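Local coordinates for putative uncharacterized protein TTHA0988 (Thermus thermophilus, PDB 3OEP) that is of unknown function but is a homologue of KipI and KipA in a single chain, once incorrectly annotated as an allophanate hydrolase, at residues Lys109-Tyr115 against Phe125-Glu130; Pro252-Ala258 against Val330-Leu334; Phe276-Val282 against Leu321-Pro325. All blocks are in the same frame, centred on the assembly; numbering follows the deposited sequence.

Contact 1 of 3, residues Lys109-Tyr115 against Phe125-Glu130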
loop_
_atom_site.group_PDB
_atom_site.type_symbol
_atom_site.label_atom_id
_atom_site.label_comp_id
_atom_site.label_asym_id
_atom_site.label_seq_id
_atom_site.Cartn_x
_atom_site.Cartn_y
_atom_site.Cartn_z
ATOM N N LYS A 109 -6.134 -8.443 31.459
ATOM C CA LYS A 109 -7.270 -9.297 31.837
ATOM C C LYS A 109 -7.947 -10.064 30.682
ATOM O O LYS A 109 -8.153 -11.271 30.795
ATOM C CB LYS A 109 -8.305 -8.500 32.643
ATOM C CG LYS A 109 -9.378 -9.354 33.293
ATOM C CD LYS A 109 -10.212 -8.534 34.269
ATOM C CE LYS A 109 -11.287 -9.379 34.950
ATOM N NZ LYS A 109 -12.452 -9.636 34.054
ATOM N N PRO A 110 -8.301 -9.383 29.574
ATOM C CA PRO A 110 -9.060 -10.099 28.548
ATOM C C PRO A 110 -8.284 -11.148 27.763
ATOM O O PRO A 110 -7.061 -11.076 27.650
ATOM C CB PRO A 110 -9.495 -8.983 27.576
ATOM C CG PRO A 110 -9.320 -7.723 28.309
ATOM C CD PRO A 110 -8.169 -7.954 29.244
ATOM N N LEU A 111 -9.013 -12.115 27.222
ATOM C CA LEU A 111 -8.507 -12.909 26.115
ATOM C C LEU A 111 -8.964 -12.172 24.864
ATOM O O LEU A 111 -10.139 -12.228 24.493
ATOM C CB LEU A 111 -9.059 -14.332 26.150
ATOM C CG LEU A 111 -8.549 -15.231 25.019
ATOM C CD1 LEU A 111 -7.029 -15.352 25.058
ATOM C CD2 LEU A 111 -9.206 -16.603 25.110
ATOM N N TYR A 112 -8.043 -11.444 24.245
ATOM C CA TYR A 112 -8.373 -10.616 23.090
ATOM C C TYR A 112 -8.497 -11.449 21.829
ATOM O O TYR A 112 -7.985 -12.561 21.756
ATOM C CB TYR A 112 -7.294 -9.575 22.851
ATOM C CG TYR A 112 -7.144 -8.542 23.944
ATOM C CD1 TYR A 112 -6.223 -8.715 24.964
ATOM C CD2 TYR A 112 -7.919 -7.390 23.949
ATOM C CE1 TYR A 112 -6.076 -7.762 25.964
ATOM C CE2 TYR A 112 -7.773 -6.430 24.935
ATOM C CZ TYR A 112 -6.846 -6.620 25.940
ATOM O OH TYR A 112 -6.690 -5.668 26.926
ATOM N N ARG A 113 -9.177 -10.884 20.842
ATOM C CA ARG A 113 -9.274 -11.453 19.514
ATOM C C ARG A 113 -8.747 -10.436 18.507
ATOM O O ARG A 113 -9.023 -9.239 18.630
ATOM C CB ARG A 113 -10.735 -11.775 19.208
ATOM C CG ARG A 113 -10.997 -12.329 17.832
ATOM C CD ARG A 113 -12.495 -12.508 17.612
ATOM N NE ARG A 113 -12.760 -12.933 16.245
ATOM C CZ ARG A 113 -12.805 -14.198 15.832
ATOM N NH1 ARG A 113 -12.627 -15.209 16.680
ATOM N NH2 ARG A 113 -13.041 -14.451 14.549
ATOM N N VAL A 114 -7.995 -10.911 17.519
ATOM C CA VAL A 114 -7.562 -10.078 16.404
ATOM C C VAL A 114 -8.730 -9.910 15.432
ATOM O O VAL A 114 -9.064 -10.839 14.695
ATOM C CB VAL A 114 -6.360 -10.691 15.645
ATOM C CG1 VAL A 114 -5.961 -9.797 14.472
ATOM C CG2 VAL A 114 -5.179 -10.908 16.596
ATOM N N TYR A 115 -9.351 -8.734 15.446
ATOM C CA TYR A 115 -10.488 -8.436 14.569
ATOM C C TYR A 115 -10.074 -7.923 13.188
ATOM O O TYR A 115 -10.841 -8.017 12.233
ATOM C CB TYR A 115 -11.408 -7.410 15.229
ATOM C CG TYR A 115 -12.349 -8.029 16.227
ATOM C CD1 TYR A 115 -11.953 -8.245 17.538
ATOM C CD2 TYR A 115 -13.623 -8.424 15.846
ATOM C CE1 TYR A 115 -12.816 -8.820 18.456
ATOM C CE2 TYR A 115 -14.499 -9.002 16.765
ATOM C CZ TYR A 115 -14.081 -9.197 18.066
ATOM O OH TYR A 115 -14.933 -9.772 18.983
ATOM N N PHE A 125 -5.432 -5.225 15.250
ATOM C CA PHE A 125 -6.459 -4.516 15.994
ATOM C C PHE A 125 -7.164 -5.562 16.842
ATOM O O PHE A 125 -7.794 -6.476 16.312
ATOM C CB PHE A 125 -7.449 -3.815 15.063
ATOM C CG PHE A 125 -6.921 -2.533 14.433
ATOM C CD1 PHE A 125 -5.749 -1.919 14.879
ATOM C CD2 PHE A 125 -7.631 -1.921 13.421
ATOM C CE1 PHE A 125 -5.291 -0.744 14.290
ATOM C CE2 PHE A 125 -7.178 -0.751 12.837
ATOM C CZ PHE A 125 -6.015 -0.164 13.268
ATOM N N LEU A 126 -7.015 -5.427 18.157
ATOM C CA LEU A 126 -7.508 -6.391 19.132
ATOM C C LEU A 126 -8.658 -5.813 19.951
ATOM O O LEU A 126 -8.662 -4.629 20.265
ATOM C CB LEU A 126 -6.372 -6.754 20.081
ATOM C CG LEU A 126 -5.124 -7.366 19.451
ATOM C CD1 LEU A 126 -3.877 -6.998 20.253
ATOM C CD2 LEU A 126 -5.284 -8.856 19.367
ATOM N N ALA A 127 -9.619 -6.661 20.306
ATOM C CA ALA A 127 -10.726 -6.260 21.181
ATOM C C ALA A 127 -11.108 -7.479 22.018
ATOM O O ALA A 127 -10.801 -8.598 21.604
ATOM C CB ALA A 127 -11.923 -5.764 20.346
ATOM N N GLU A 128 -11.760 -7.321 23.178
ATOM C CA GLU A 128 -12.237 -6.053 23.744
ATOM C C GLU A 128 -11.440 -5.597 24.963
ATOM O O GLU A 128 -11.243 -6.359 25.919
ATOM C CB GLU A 128 -13.691 -6.207 24.218
ATOM C CG GLU A 128 -14.695 -6.543 23.131
ATOM C CD GLU A 128 -16.102 -6.810 23.665
ATOM O OE1 GLU A 128 -16.313 -6.844 24.904
ATOM O OE2 GLU A 128 -17.006 -7.006 22.830
ATOM N N VAL A 129 -11.048 -4.329 24.955
ATOM C CA VAL A 129 -10.506 -3.669 26.143
ATOM C C VAL A 129 -11.594 -3.596 27.222
ATOM O O VAL A 129 -12.762 -3.296 26.933
ATOM C CB VAL A 129 -9.992 -2.241 25.789
ATOM C CG1 VAL A 129 -9.627 -1.440 27.036
ATOM C CG2 VAL A 129 -8.797 -2.322 24.853
ATOM N N GLU A 130 -11.213 -3.899 28.463
ATOM C CA GLU A 130 -12.134 -3.815 29.600
ATOM C C GLU A 130 -12.780 -2.433 29.658
ATOM O O GLU A 130 -12.112 -1.437 29.423
ATOM C CB GLU A 130 -11.396 -4.068 30.917
ATOM C CG GLU A 130 -10.931 -5.504 31.123
ATOM C CD GLU A 130 -12.080 -6.476 31.329
ATOM O OE1 GLU A 130 -12.880 -6.269 32.265
ATOM O OE2 GLU A 130 -12.175 -7.454 30.561
HETATM O O HOH W 1 -12.202 -9.845 24.427
HETATM O O HOH W 2 -8.365 -4.381 28.787
HETATM O O HOH W 3 -13.418 -10.356 21.679
HETATM O O HOH W 4 -16.705 -8.644 20.767
#
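Val114 and Leu126 face each other as a non-hydrogen-bonded pair in the antiparallel beta hairpin of strands 112-117 and 124-127, inside a region of the cyclophilin-like clan. This is the tight end. Val114 CG2 lies 3.4 Å from Leu126 CD2, closer than carbons usually come, and the two side chains slant across each other. With CG1 of Val114 anti to the backbone N (chi1 179°), CG2 is the branch that meets Leu126 CD2. Val195 and Phe197 of strand 194-199, the neighbour of 112-117, also touch Leu126.

The backbone ladder continues from there. Arg113 and Ala127 exchange bonds both ways, Arg113 N to Ala127 O at 2.9 Å and the return bond from Ala127 N to Arg113 O at 3.1 Å; Tyr115 N then donates to Phe125 O. On the same sheet face as Arg113 and Ala127, the Tyr115 ring swings over so that CE1 comes within 3.7 Å of Ala127 CB. Ala127 O meets that ring at its edge, in plane, and Arg113 CD rests on one of its faces.

Beyond Ala127, where a cis peptide leads into Glu128, the strands part and water fills in. One water links Leu111 O to Glu128 N, and another ties Tyr115 OH to Glu128 OE2. At the exposed far end Lys109 NZ and Glu130 OE1 form a long salt bridge of 3.8 Å, their side chains crossing at about a right angle. Tyr112 spans the two regimes. Pro110 CB stands over the centre of its ring, while Ala127 C and Val129 N lie at the edge. Its hydroxyl bonds to His107 O, and Tyr112 OH also accepts from a water 2.8 Å away, which in turn accepts from Glu130 N at 2.9 Å.

Contact 2 of 3, residues Pro252-Ala258 against Val330-Leu334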
loop_
_atom_site.group_PDB
_atom_site.type_symbol
_atom_site.label_atom_id
_atom_site.label_comp_id
_atom_site.label_asym_id
_atom_site.label_seq_id
_atom_site.Cartn_x
_atom_site.Cartn_y
_atom_site.Cartn_z
ATOM N N PRO A 252 3.059 -0.698 -10.499
ATOM C CA PRO A 252 3.258 0.612 -11.126
ATOM C C PRO A 252 2.086 1.543 -10.851
ATOM O O PRO A 252 0.939 1.093 -10.821
ATOM C CB PRO A 252 3.353 0.276 -12.616
ATOM C CG PRO A 252 2.547 -0.974 -12.767
ATOM C CD PRO A 252 2.618 -1.717 -11.469
ATOM N N LEU A 253 2.371 2.823 -10.641
ATOM C CA LEU A 253 1.313 3.798 -10.365
ATOM C C LEU A 253 0.587 4.214 -11.648
ATOM O O LEU A 253 -0.593 4.583 -11.610
ATOM C CB LEU A 253 1.873 5.019 -9.633
ATOM C CG LEU A 253 0.915 5.664 -8.631
ATOM C CD1 LEU A 253 0.688 4.719 -7.445
ATOM C CD2 LEU A 253 1.438 7.010 -8.157
ATOM N N ASP A 254 1.299 4.157 -12.775
ATOM C CA ASP A 254 0.709 4.335 -14.101
ATOM C C ASP A 254 0.923 3.019 -14.850
ATOM O O ASP A 254 1.917 2.838 -15.556
ATOM C CB ASP A 254 1.361 5.540 -14.794
ATOM C CG ASP A 254 0.945 5.713 -16.257
ATOM O OD1 ASP A 254 0.070 4.979 -16.777
ATOM O OD2 ASP A 254 1.535 6.606 -16.894
ATOM N N ALA A 255 -0.007 2.088 -14.652
ATOM C CA ALA A 255 0.154 0.718 -15.147
ATOM C C ALA A 255 0.188 0.615 -16.677
ATOM O O ALA A 255 0.988 -0.150 -17.223
ATOM C CB ALA A 255 -0.932 -0.194 -14.562
ATOM N N PRO A 256 -0.666 1.378 -17.387
ATOM C CA PRO A 256 -0.586 1.294 -18.850
ATOM C C PRO A 256 0.785 1.690 -19.417
ATOM O O PRO A 256 1.255 1.085 -20.389
ATOM C CB PRO A 256 -1.668 2.267 -19.319
ATOM C CG PRO A 256 -2.660 2.280 -18.207
ATOM C CD PRO A 256 -1.870 2.108 -16.941
ATOM N N SER A 257 1.422 2.685 -18.811
ATOM C CA SER A 257 2.761 3.086 -19.241
ATOM C C SER A 257 3.783 1.996 -18.953
ATOM O O SER A 257 4.648 1.718 -19.794
ATOM C CB SER A 257 3.176 4.405 -18.595
ATOM O OG SER A 257 2.355 5.448 -19.084
ATOM N N ALA A 258 3.684 1.372 -17.777
ATOM C CA ALA A 258 4.579 0.268 -17.426
ATOM C C ALA A 258 4.422 -0.892 -18.406
ATOM O O ALA A 258 5.407 -1.461 -18.894
ATOM C CB ALA A 258 4.315 -0.212 -15.999
ATOM N N VAL A 330 4.950 13.242 -14.288
ATOM C CA VAL A 330 6.015 13.122 -13.320
ATOM C C VAL A 330 6.626 11.739 -13.247
ATOM O O VAL A 330 7.649 11.590 -12.607
ATOM C CB VAL A 330 5.536 13.477 -11.899
ATOM C CG1 VAL A 330 5.113 14.928 -11.831
ATOM C CG2 VAL A 330 4.409 12.551 -11.461
ATOM N N ARG A 331 6.024 10.745 -13.904
ATOM C CA ARG A 331 6.377 9.347 -13.652
ATOM C C ARG A 331 6.751 8.609 -14.930
ATOM O O ARG A 331 5.956 8.498 -15.858
ATOM C CB ARG A 331 5.218 8.648 -12.952
ATOM C CG ARG A 331 5.549 7.310 -12.318
ATOM C CD ARG A 331 4.422 6.876 -11.371
ATOM N NE ARG A 331 4.126 7.941 -10.408
ATOM C CZ ARG A 331 4.697 8.099 -9.216
ATOM N NH1 ARG A 331 5.561 7.217 -8.738
ATOM N NH2 ARG A 331 4.355 9.142 -8.471
ATOM N N GLY A 332 7.976 8.100 -14.951
ATOM C CA GLY A 332 8.507 7.377 -16.099
ATOM C C GLY A 332 8.809 5.929 -15.769
ATOM O O GLY A 332 8.931 5.555 -14.589
ATOM N N TYR A 333 8.923 5.121 -16.825
ATOM C CA TYR A 333 9.224 3.696 -16.739
ATOM C C TYR A 333 10.346 3.320 -17.691
ATOM O O TYR A 333 10.365 3.753 -18.842
ATOM C CB TYR A 333 7.981 2.856 -17.067
ATOM C CG TYR A 333 6.922 3.084 -16.041
ATOM C CD1 TYR A 333 6.003 4.111 -16.186
ATOM C CD2 TYR A 333 6.906 2.333 -14.866
ATOM C CE1 TYR A 333 5.059 4.364 -15.203
ATOM C CE2 TYR A 333 5.968 2.579 -13.879
ATOM C CZ TYR A 333 5.050 3.588 -14.049
ATOM O OH TYR A 333 4.128 3.833 -13.058
ATOM N N LEU A 334 11.278 2.513 -17.200
ATOM C CA LEU A 334 12.342 1.978 -18.034
ATOM C C LEU A 334 12.299 0.463 -17.950
ATOM O O LEU A 334 12.474 -0.102 -16.872
ATOM C CB LEU A 334 13.698 2.496 -17.572
ATOM C CG LEU A 334 14.903 2.091 -18.423
ATOM C CD1 LEU A 334 14.854 2.785 -19.775
ATOM C CD2 LEU A 334 16.195 2.414 -17.676
#
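The Tyr333 ring carries Ala258 CB over one face, a CH-pi contact with CB 4.0 Å from the ring centroid, and Leu253 N lies at the ring's edge, near its plane. Ser257 CB and Pro252 CB come in obliquely. The second flat group, the Arg331 guanidinium, has Leu253 CD2 over one face, offset toward the rim, with CD2 3.6 Å from Arg331 CZ. Together they seat the capped N-terminus of helix 255-264 against strand 331-336 of an antiparallel sheet.

Tyr333 runs its ring past the first turn to reach the backbone just before the helix. There its OH accepts a nearly straight bond from Asp254 N, 2.9 Å long with 165° at the hydrogen. The same hydroxyl is hydrogen-bonded to Glu275 OE2, which also accepts from Leu253 N, so the buried oxygen is held from more than one direction. The Arg331 chain is extended as far as CD and then bends at chi3 (-53°), bringing a face of the guanidinium under Leu253 CD2; Glu275 OE1 pairs with its NH1 in a salt bridge, while NE bonds to Gly481 O. Glu275, on the neighbouring strand 273-277, thus serves both side chains.

Asp254 is the N-cap. Its OD1 takes a weak bond of 3.4 Å from Ser257 N, and its OD2 is shared between Gln482 NE2 and the serine hydroxyl. That last bond is short: Ser257 OG donates to Asp254 OD2 at 2.6 Å, arriving from above the carboxylate plane, 47° out of it.

Contact 3 of 3, residues Phe276-Val282 against Leu321-Pro325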
loop_
_atom_site.group_PDB
_atom_site.type_symbol
_atom_site.label_atom_id
_atom_site.label_comp_id
_atom_site.label_asym_id
_atom_site.label_seq_id
_atom_site.Cartn_x
_atom_site.Cartn_y
_atom_site.Cartn_z
ATOM N N PHE A 276 10.290 5.636 -11.952
ATOM C CA PHE A 276 10.869 6.805 -11.288
ATOM C C PHE A 276 9.946 8.006 -11.408
ATOM O O PHE A 276 9.184 8.129 -12.367
ATOM C CB PHE A 276 12.256 7.142 -11.846
ATOM C CG PHE A 276 12.316 7.177 -13.341
ATOM C CD1 PHE A 276 12.208 8.374 -14.027
ATOM C CD2 PHE A 276 12.477 6.002 -14.065
ATOM C CE1 PHE A 276 12.258 8.397 -15.413
ATOM C CE2 PHE A 276 12.521 6.022 -15.451
ATOM C CZ PHE A 276 12.415 7.220 -16.121
ATOM N N ALA A 277 10.016 8.891 -10.421
ATOM C CA ALA A 277 9.119 10.031 -10.360
ATOM C C ALA A 277 9.863 11.313 -10.022
ATOM O O ALA A 277 10.784 11.303 -9.205
ATOM C CB ALA A 277 8.017 9.775 -9.340
ATOM N N TYR A 278 9.463 12.402 -10.678
ATOM C CA TYR A 278 9.952 13.760 -10.405
ATOM C C TYR A 278 11.409 13.985 -10.851
ATOM O O TYR A 278 11.697 14.895 -11.639
ATOM C CB TYR A 278 9.732 14.141 -8.923
ATOM C CG TYR A 278 8.259 14.157 -8.485
ATOM C CD1 TYR A 278 7.676 13.055 -7.857
ATOM C CD2 TYR A 278 7.462 15.277 -8.709
ATOM C CE1 TYR A 278 6.323 13.073 -7.459
ATOM C CE2 TYR A 278 6.122 15.307 -8.316
ATOM C CZ TYR A 278 5.558 14.207 -7.694
ATOM O OH TYR A 278 4.223 14.267 -7.316
ATOM N N LYS A 279 12.319 13.149 -10.353
ATOM C CA LYS A 279 13.715 13.175 -10.754
ATOM C C LYS A 279 14.169 11.744 -11.002
ATOM O O LYS A 279 14.007 10.881 -10.140
ATOM C CB LYS A 279 14.581 13.807 -9.669
ATOM C CG LYS A 279 16.043 13.962 -10.046
ATOM C CD LYS A 279 16.844 14.594 -8.928
ATOM C CE LYS A 279 18.321 14.659 -9.280
ATOM N NZ LYS A 279 19.127 15.257 -8.181
ATOM N N GLY A 280 14.733 11.517 -12.182
ATOM C CA GLY A 280 15.168 10.196 -12.589
ATOM C C GLY A 280 16.596 9.895 -12.180
ATOM O O GLY A 280 17.350 10.799 -11.808
ATOM N N PRO A 281 16.979 8.615 -12.260
ATOM C CA PRO A 281 18.331 8.192 -11.946
ATOM C C PRO A 281 19.293 8.457 -13.090
ATOM O O PRO A 281 18.872 8.773 -14.203
ATOM C CB PRO A 281 18.177 6.687 -11.726
ATOM C CG PRO A 281 17.068 6.300 -12.614
ATOM C CD PRO A 281 16.122 7.477 -12.634
ATOM N N VAL A 282 20.576 8.332 -12.788
ATOM C CA VAL A 282 21.623 8.301 -13.796
ATOM C C VAL A 282 22.124 6.859 -13.847
ATOM O O VAL A 282 22.613 6.336 -12.844
ATOM C CB VAL A 282 22.770 9.257 -13.437
ATOM C CG1 VAL A 282 23.874 9.198 -14.497
ATOM C CG2 VAL A 282 22.242 10.691 -13.270
ATOM N N LEU A 321 22.693 6.780 -19.423
ATOM C CA LEU A 321 21.323 7.163 -19.715
ATOM C C LEU A 321 20.832 8.101 -18.610
ATOM O O LEU A 321 20.976 7.799 -17.418
ATOM C CB LEU A 321 20.456 5.906 -19.754
ATOM C CG LEU A 321 18.968 6.069 -20.054
ATOM C CD1 LEU A 321 18.744 6.641 -21.447
ATOM C CD2 LEU A 321 18.284 4.702 -19.886
ATOM N N ARG A 322 20.255 9.230 -19.009
ATOM C CA ARG A 322 19.719 10.212 -18.064
ATOM C C ARG A 322 18.294 10.545 -18.466
ATOM O O ARG A 322 17.844 10.170 -19.556
ATOM C CB ARG A 322 20.568 11.484 -18.075
ATOM C CG ARG A 322 22.004 11.293 -17.606
ATOM C CD ARG A 322 22.830 12.558 -17.803
ATOM N NE ARG A 322 24.197 12.400 -17.299
ATOM C CZ ARG A 322 25.220 11.889 -17.984
ATOM N NH1 ARG A 322 25.073 11.467 -19.239
ATOM N NH2 ARG A 322 26.413 11.803 -17.404
ATOM N N PHE A 323 17.590 11.251 -17.589
ATOM C CA PHE A 323 16.201 11.617 -17.847
ATOM C C PHE A 323 16.017 13.095 -17.579
ATOM O O PHE A 323 16.135 13.548 -16.442
ATOM C CB PHE A 323 15.263 10.768 -17.004
ATOM C CG PHE A 323 15.387 9.300 -17.292
ATOM C CD1 PHE A 323 14.710 8.734 -18.357
ATOM C CD2 PHE A 323 16.239 8.504 -16.537
ATOM C CE1 PHE A 323 14.845 7.380 -18.648
ATOM C CE2 PHE A 323 16.377 7.148 -16.819
ATOM C CZ PHE A 323 15.681 6.590 -17.877
ATOM N N ARG A 324 15.771 13.841 -18.648
ATOM C CA ARG A 324 15.595 15.279 -18.576
ATOM C C ARG A 324 14.133 15.599 -18.279
ATOM O O ARG A 324 13.264 15.253 -19.065
ATOM C CB ARG A 324 16.004 15.902 -19.912
ATOM C CG ARG A 324 15.857 17.410 -19.988
ATOM C CD ARG A 324 16.436 17.923 -21.305
ATOM N NE ARG A 324 17.893 17.792 -21.344
ATOM C CZ ARG A 324 18.644 17.866 -22.446
ATOM N NH1 ARG A 324 18.095 18.058 -23.641
ATOM N NH2 ARG A 324 19.963 17.740 -22.350
ATOM N N PRO A 325 13.850 16.267 -17.149
ATOM C CA PRO A 325 12.451 16.590 -16.869
ATOM C C PRO A 325 11.822 17.433 -17.978
ATOM O O PRO A 325 12.458 18.348 -18.496
ATOM C CB PRO A 325 12.528 17.367 -15.552
ATOM C CG PRO A 325 13.778 16.872 -14.909
ATOM C CD PRO A 325 14.733 16.641 -16.029
HETATM O O HOH W 5 15.737 13.528 -13.905
HETATM O O HOH W 6 18.616 11.439 -14.956
#
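This is an aromatic and water-bridged contact, formed where the chain leaves strand 273-277 of one antiparallel sheet and crosses to strand 282-285 of another, alongside strand 320-325. Phe276 and Phe323 carry its buried half. Phe276 CZ stands over the centre of the Phe323 ring, 3.5 Å from Phe323 CE1, with centroids 4.3 Å apart and planes inclined at 41°. Phe276 reaches this place from the crowded rotamer, CG lying between the backbone N and the carbonyl carbon (chi1 48°). Pro281 O sits in plane at the edge of the Phe323 ring, 3.5 Å from Phe323 CD2, and Phe298 and Phe293 extend the aromatic cluster.

Two waters join the backbones. One accepts from Gly280 N and donates to Phe323 O at 2.6 Å; the other accepts from Phe323 N and donates to Pro281 O, 2.8 Å away. At the exposed margin the Val282 and Arg322 side chains lie side by side, pointing the same way, with Val282 CG1 4.2 Å from Arg322 CG.

With an alanine in place of Phe323, Phe276 CZ would lose the ring beneath it, which is likely to open a gap beside Pro281 and let the Phe276 ring turn. The connection thus leads from the sheet of strand 273-277 to that of strands 282-285 and 320-325, with Phe276 and Phe323 packed between them, in a region assigned to the cyclophilin-like clan.

How the contacts relate
Contact 1 stands apart, its centre about 42 Å from that of contact 2 and about 48 Å from that of contact 3, across the middle of the chain and in the other family region. Contacts 2 and 3 are neighbours: strands 273-277 and 331-336 pair in one sheet, Gly332 N lying 2.9 Å from Phe276 O in a probable hydrogen bond, and contact 3 is nested within the loop that contact 2 closes. Contacts 1 and 2 are largely buried, contact 3 only partly. Chemistry follows place: a direct backbone ladder within one hairpin, a polar helix start bonded to a tyrosine, and aromatic rings between sheets, with waters joining the connecting loop to strand 320-325.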